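Local structure of insecticidal protein (Brevibacillus laterosporus, 7ML9) at residues V28-E40 and P73-Y86. The protein is an insecticidal toxin active against the western corn rootworm that probably kills by forming beta-barrel pores in membranes. Numbering follows the deposited sequence. Where two conformers were deposited one is given.
Sequences VQERLRDLAREDE and PPKNVIGERRISQY. With NA (sodium ion), chain F; EDO (1,2-ethanediol), chain H.
In the helix-bearing end of this elongated toxin of the aerolysin/ETX-MTX2 class, residues 28-40, the first three turns of helix 28-48, pack against the loop, 3-10 turn and short strand of 73-86, with Arg82 and Tyr86 reaching across to them. Arg82 meets Glu40 in an end-on, two-pronged salt bridge: NH1 lies 2.7 Å from Glu40 OE2 in a nearly straight bond (169°), and NH2 lies 2.8 Å from Glu40 OE1. The carboxylate is steeply turned from the guanidinium plane, and OE2 is met from above its own plane. One guanidinium face carries Arg37 CG, the other Val77 CG2. A bend at chi2 (-72°) directs Arg82 along the helix past Ala36 CB. Arg37 NE comes within 4.0 Å of Arg82 NE, but Asp56 OD1 bridges both and probably offsets the like charges; Arg37 NH1 also pairs with Glu30 OE1, a sodium ligand. One turn back, the extended Arg33 lays its guanidinium over the backbone of the 3-10 turn, with Glu80 CA above its centre. A water accepts from Arg33 NE and donates to Glu80 O, linking the two segments. Ile83 CD1 abuts Leu32 CB, while Ile242 of helix 242-252 also touches Ile83. At the helix start, Gln29 lies flat on Tyr86, amide and ring 7° apart, and Leu32 CD1 meets the ring edge. Tyr86 OH is hydrogen-bonded to Leu148 O, which helps fix the ring, and Gln29 CG makes a CH-pi contact 3.5 Å from the Tyr86 ring centroid.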
loop_
_atom_site.group_PDB
_atom_site.type_symbol
_atom_site.label_atom_id
_atom_site.label_comp_id
_atom_site.label_asym_id
_atom_site.label_seq_id
_atom_site.Cartn_x
_atom_site.Cartn_y
_atom_site.Cartn_z
ATOM N N VAL A 28 5.562 9.305 16.130
ATOM C CA VAL A 28 5.270 10.644 15.642
ATOM C C VAL A 28 5.253 11.657 16.789
ATOM O O VAL A 28 5.819 12.752 16.678
ATOM C CB VAL A 28 3.948 10.639 14.857
ATOM C CG1 VAL A 28 3.540 12.067 14.495
ATOM C CG2 VAL A 28 4.099 9.760 13.572
ATOM N N GLN A 29 4.609 11.312 17.908
ATOM C CA GLN A 29 4.560 12.262 19.022
ATOM C C GLN A 29 5.953 12.572 19.564
ATOM O O GLN A 29 6.271 13.737 19.845
ATOM C CB GLN A 29 3.666 11.721 20.130
ATOM C CG GLN A 29 2.198 11.803 19.793
ATOM C CD GLN A 29 1.359 11.109 20.833
ATOM O OE1 GLN A 29 1.087 9.911 20.738
ATOM N NE2 GLN A 29 0.965 11.855 21.850
ATOM N N GLU A 30 6.799 11.548 19.720
ATOM C CA GLU A 30 8.145 11.790 20.221
ATOM C C GLU A 30 8.969 12.608 19.235
ATOM O O GLU A 30 9.755 13.473 19.647
ATOM C CB GLU A 30 8.848 10.475 20.553
ATOM C CG GLU A 30 10.279 10.672 21.063
ATOM C CD GLU A 30 10.361 11.531 22.345
ATOM O OE1 GLU A 30 11.426 12.152 22.580
ATOM O OE2 GLU A 30 9.376 11.582 23.125
ATOM N N ARG A 31 8.782 12.388 17.926
ATOM C CA ARG A 31 9.508 13.210 16.957
ATOM C C ARG A 31 9.033 14.660 16.971
ATOM O O ARG A 31 9.846 15.574 16.758
ATOM C CB ARG A 31 9.393 12.615 15.545
ATOM C CG ARG A 31 10.122 11.288 15.362
ATOM C CD ARG A 31 11.606 11.318 15.770
ATOM N NE ARG A 31 12.399 12.220 14.928
ATOM C CZ ARG A 31 13.547 12.781 15.310
ATOM N NH1 ARG A 31 14.048 12.529 16.520
ATOM N NH2 ARG A 31 14.206 13.587 14.482
ATOM N N LEU A 32 7.739 14.901 17.217
ATOM C CA LEU A 32 7.269 16.280 17.364
ATOM C C LEU A 32 7.833 16.922 18.625
ATOM O O LEU A 32 8.095 18.132 18.645
ATOM C CB LEU A 32 5.739 16.339 17.382
ATOM C CG LEU A 32 5.081 15.960 16.036
ATOM C CD1 LEU A 32 3.578 15.961 16.149
ATOM C CD2 LEU A 32 5.517 16.928 14.933
ATOM N N ARG A 33 8.002 16.139 19.692
ATOM C CA ARG A 33 8.674 16.662 20.879
ATOM C C ARG A 33 10.127 17.011 20.580
ATOM O O ARG A 33 10.641 18.030 21.066
ATOM C CB ARG A 33 8.600 15.653 22.017
ATOM C CG ARG A 33 7.191 15.428 22.593
ATOM C CD ARG A 33 7.292 14.349 23.665
ATOM N NE ARG A 33 5.967 13.874 24.060
ATOM C CZ ARG A 33 5.748 13.005 25.039
ATOM N NH1 ARG A 33 6.766 12.515 25.738
ATOM N NH2 ARG A 33 4.505 12.630 25.324
ATOM N N ASP A 34 10.811 16.186 19.782
ATOM C CA ASP A 34 12.180 16.518 19.399
ATOM C C ASP A 34 12.209 17.737 18.489
ATOM O O ASP A 34 13.142 18.546 18.567
ATOM C CB ASP A 34 12.868 15.332 18.723
ATOM C CG ASP A 34 14.316 15.639 18.345
ATOM O OD1 ASP A 34 15.210 15.532 19.215
ATOM O OD2 ASP A 34 14.558 16.009 17.178
ATOM N N LEU A 35 11.196 17.889 17.630
ATOM C CA LEU A 35 11.085 19.101 16.821
ATOM C C LEU A 35 11.085 20.356 17.701
ATOM O O LEU A 35 11.768 21.348 17.393
ATOM C CB LEU A 35 9.811 19.041 15.976
ATOM C CG LEU A 35 9.523 20.216 15.050
ATOM C CD1 LEU A 35 10.601 20.261 13.969
ATOM C CD2 LEU A 35 8.109 20.074 14.428
ATOM N N ALA A 36 10.299 20.343 18.789
ATOM C CA ALA A 36 10.308 21.487 19.712
ATOM C C ALA A 36 11.688 21.682 20.337
ATOM O O ALA A 36 12.180 22.814 20.431
ATOM C CB ALA A 36 9.238 21.320 20.804
ATOM N N ARG A 37 12.334 20.592 20.761
ATOM C CA ARG A 37 13.675 20.695 21.334
ATOM C C ARG A 37 14.688 21.232 20.320
ATOM O O ARG A 37 15.619 21.954 20.696
ATOM C CB ARG A 37 14.130 19.334 21.868
ATOM C CG ARG A 37 13.247 18.786 23.009
ATOM C CD ARG A 37 13.596 17.342 23.349
ATOM N NE ARG A 37 12.653 16.821 24.334
ATOM C CZ ARG A 37 11.958 15.694 24.198
ATOM N NH1 ARG A 37 12.112 14.932 23.111
ATOM N NH2 ARG A 37 11.118 15.323 25.165
ATOM N N GLU A 38 14.542 20.875 19.037
ATOM C CA GLU A 38 15.479 21.364 18.019
ATOM C C GLU A 38 15.373 22.870 17.862
ATOM O O GLU A 38 16.388 23.573 17.824
ATOM C CB GLU A 38 15.227 20.691 16.660
ATOM C CG GLU A 38 15.390 19.203 16.664
ATOM C CD GLU A 38 16.830 18.769 16.503
ATOM O OE1 GLU A 38 17.699 19.651 16.316
ATOM O OE2 GLU A 38 17.089 17.546 16.552
ATOM N N ASP A 39 14.146 23.382 17.753
ATOM C CA ASP A 39 13.944 24.819 17.610
ATOM C C ASP A 39 14.481 25.564 18.825
ATOM O O ASP A 39 15.149 26.595 18.689
ATOM C CB ASP A 39 12.458 25.106 17.415
ATOM C CG ASP A 39 12.162 26.580 17.144
ATOM O OD1 ASP A 39 13.041 27.328 16.663
ATOM O OD2 ASP A 39 11.020 26.988 17.391
ATOM N N GLU A 40 14.210 25.037 20.021
ATOM C CA GLU A 40 14.728 25.625 21.256
ATOM C C GLU A 40 16.247 25.759 21.208
ATOM O O GLU A 40 16.790 26.865 21.308
ATOM C CB GLU A 40 14.294 24.763 22.441
ATOM C CG GLU A 40 14.665 25.296 23.838
ATOM C CD GLU A 40 14.051 24.422 24.921
ATOM O OE1 GLU A 40 14.656 23.373 25.273
ATOM O OE2 GLU A 40 12.944 24.759 25.384
ATOM N N PRO A 73 15.568 23.853 30.567
ATOM C CA PRO A 73 14.133 23.844 30.238
ATOM C C PRO A 73 13.292 23.626 31.487
ATOM O O PRO A 73 13.549 22.695 32.270
ATOM C CB PRO A 73 13.997 22.678 29.244
ATOM C CG PRO A 73 15.420 22.468 28.692
ATOM C CD PRO A 73 16.320 22.797 29.866
ATOM N N PRO A 74 12.303 24.476 31.720
ATOM C CA PRO A 74 11.464 24.342 32.918
ATOM C C PRO A 74 10.451 23.208 32.791
ATOM O O PRO A 74 10.164 22.709 31.699
ATOM C CB PRO A 74 10.762 25.700 32.998
ATOM C CG PRO A 74 10.697 26.166 31.606
ATOM C CD PRO A 74 11.906 25.626 30.893
ATOM N N LYS A 75 9.908 22.795 33.948
ATOM C CA LYS A 75 8.909 21.722 33.962
ATOM C C LYS A 75 7.747 22.056 33.048
ATOM O O LYS A 75 7.096 21.166 32.494
ATOM C CB LYS A 75 8.374 21.494 35.378
ATOM C CG LYS A 75 9.434 21.327 36.442
ATOM C CD LYS A 75 10.440 20.270 36.081
ATOM C CE LYS A 75 11.603 20.280 37.067
ATOM N NZ LYS A 75 11.116 20.199 38.479
ATOM N N ASN A 76 7.494 23.343 32.888
ATOM C CA ASN A 76 6.446 23.859 32.033
ATOM C C ASN A 76 6.449 23.267 30.617
ATOM O O ASN A 76 5.388 23.131 29.987
ATOM C CB ASN A 76 6.642 25.358 31.949
ATOM C CG ASN A 76 5.504 25.999 31.352
ATOM O OD1 ASN A 76 4.376 25.616 31.661
ATOM N ND2 ASN A 76 5.740 26.940 30.437
ATOM N N VAL A 77 7.626 22.998 30.062
ATOM C CA VAL A 77 7.727 22.585 28.666
ATOM C C VAL A 77 8.303 21.192 28.482
ATOM O O VAL A 77 8.355 20.720 27.340
ATOM C CB VAL A 77 8.549 23.586 27.822
ATOM C CG1 VAL A 77 8.001 25.001 27.922
ATOM C CG2 VAL A 77 10.010 23.521 28.199
ATOM N N ILE A 78 8.771 20.512 29.510
ATOM C CA ILE A 78 9.537 19.302 29.232
ATOM C C ILE A 78 8.604 18.101 29.092
ATOM O O ILE A 78 7.442 18.123 29.514
ATOM C CB ILE A 78 10.637 19.025 30.275
ATOM C CG1 ILE A 78 10.054 18.933 31.682
ATOM C CG2 ILE A 78 11.736 20.083 30.185
ATOM C CD1 ILE A 78 11.123 18.707 32.740
ATOM N N GLY A 79 9.137 17.049 28.468
ATOM C CA GLY A 79 8.414 15.791 28.308
ATOM C C GLY A 79 7.158 15.958 27.478
ATOM O O GLY A 79 7.158 16.590 26.414
ATOM N N GLU A 80 6.057 15.394 27.987
ATOM C CA GLU A 80 4.766 15.478 27.309
ATOM C C GLU A 80 4.352 16.917 27.003
ATOM O O GLU A 80 3.642 17.163 26.020
ATOM C CB GLU A 80 3.712 14.795 28.184
ATOM C CG GLU A 80 2.301 14.800 27.652
ATOM C CD GLU A 80 1.300 14.368 28.730
ATOM O OE1 GLU A 80 1.350 13.188 29.155
ATOM O OE2 GLU A 80 0.478 15.208 29.150
ATOM N N ARG A 81 4.776 17.882 27.816
ATOM C CA ARG A 81 4.354 19.260 27.584
ATOM C C ARG A 81 5.143 19.971 26.482
ATOM O O ARG A 81 4.897 21.162 26.253
ATOM C CB ARG A 81 4.424 20.060 28.885
ATOM C CG ARG A 81 3.229 19.704 29.803
ATOM C CD ARG A 81 3.288 20.373 31.141
ATOM N NE ARG A 81 3.064 21.815 31.128
ATOM C CZ ARG A 81 1.881 22.430 31.155
ATOM N NH1 ARG A 81 1.829 23.755 31.199
ATOM N NH2 ARG A 81 0.744 21.743 31.129
ATOM N N ARG A 82 6.027 19.275 25.764
ATOM C CA ARG A 82 6.613 19.858 24.555
ATOM C C ARG A 82 5.581 20.050 23.453
ATOM O O ARG A 82 5.796 20.863 22.544
ATOM C CB ARG A 82 7.743 18.965 24.039
ATOM C CG ARG A 82 9.012 18.966 24.865
ATOM C CD ARG A 82 9.736 20.306 24.691
ATOM N NE ARG A 82 11.021 20.329 25.387
ATOM C CZ ARG A 82 11.792 21.412 25.461
ATOM N NH1 ARG A 82 11.399 22.549 24.890
ATOM N NH2 ARG A 82 12.956 21.357 26.094
ATOM N N ILE A 83 4.475 19.303 23.482
ATOM C CA ILE A 83 3.444 19.398 22.454
ATOM C C ILE A 83 2.071 19.469 23.110
ATOM O O ILE A 83 1.782 18.720 24.044
ATOM C CB ILE A 83 3.504 18.200 21.483
ATOM C CG1 ILE A 83 4.840 18.201 20.724
ATOM C CG2 ILE A 83 2.329 18.259 20.506
ATOM C CD1 ILE A 83 4.932 19.304 19.685
ATOM N N SER A 84 1.229 20.369 22.636
ATOM C CA SER A 84 -0.154 20.394 23.082
ATOM C C SER A 84 -1.041 20.420 21.855
ATOM O O SER A 84 -0.589 20.735 20.753
ATOM C CB SER A 84 -0.454 21.599 23.993
ATOM O OG SER A 84 -0.416 22.812 23.250
ATOM N N GLN A 85 -2.318 20.089 22.065
ATOM C CA GLN A 85 -3.315 20.039 21.005
ATOM C C GLN A 85 -2.920 19.058 19.903
ATOM O O GLN A 85 -3.216 19.283 18.727
ATOM C CB GLN A 85 -3.580 21.426 20.412
ATOM C CG GLN A 85 -4.426 22.332 21.293
ATOM C CD GLN A 85 -4.388 23.772 20.824
ATOM O OE1 GLN A 85 -4.760 24.077 19.687
ATOM N NE2 GLN A 85 -3.937 24.666 21.692
ATOM N N TYR A 86 -2.252 17.971 20.279
ATOM C CA TYR A 86 -1.858 16.961 19.302
ATOM C C TYR A 86 -3.100 16.235 18.797
ATOM O O TYR A 86 -3.941 15.809 19.592
ATOM C CB TYR A 86 -0.876 15.974 19.926
ATOM C CG TYR A 86 -0.596 14.781 19.033
ATOM C CD1 TYR A 86 0.276 14.886 17.959
ATOM C CD2 TYR A 86 -1.228 13.560 19.245
ATOM C CE1 TYR A 86 0.519 13.789 17.115
ATOM C CE2 TYR A 86 -0.999 12.467 18.408
ATOM C CZ TYR A 86 -0.121 12.585 17.352
ATOM O OH TYR A 86 0.122 11.503 16.521
HETATM NA NA NA F . 13.830 11.738 20.900
HETATM C C1 EDO H . 9.590 29.974 15.954
HETATM O O1 EDO H . 10.823 29.345 16.329
HETATM C C2 EDO H . 9.114 29.434 14.612
HETATM O O2 EDO H . 8.262 30.415 14.016
HETATM O O HOH W 1 3.524 15.376 24.022
#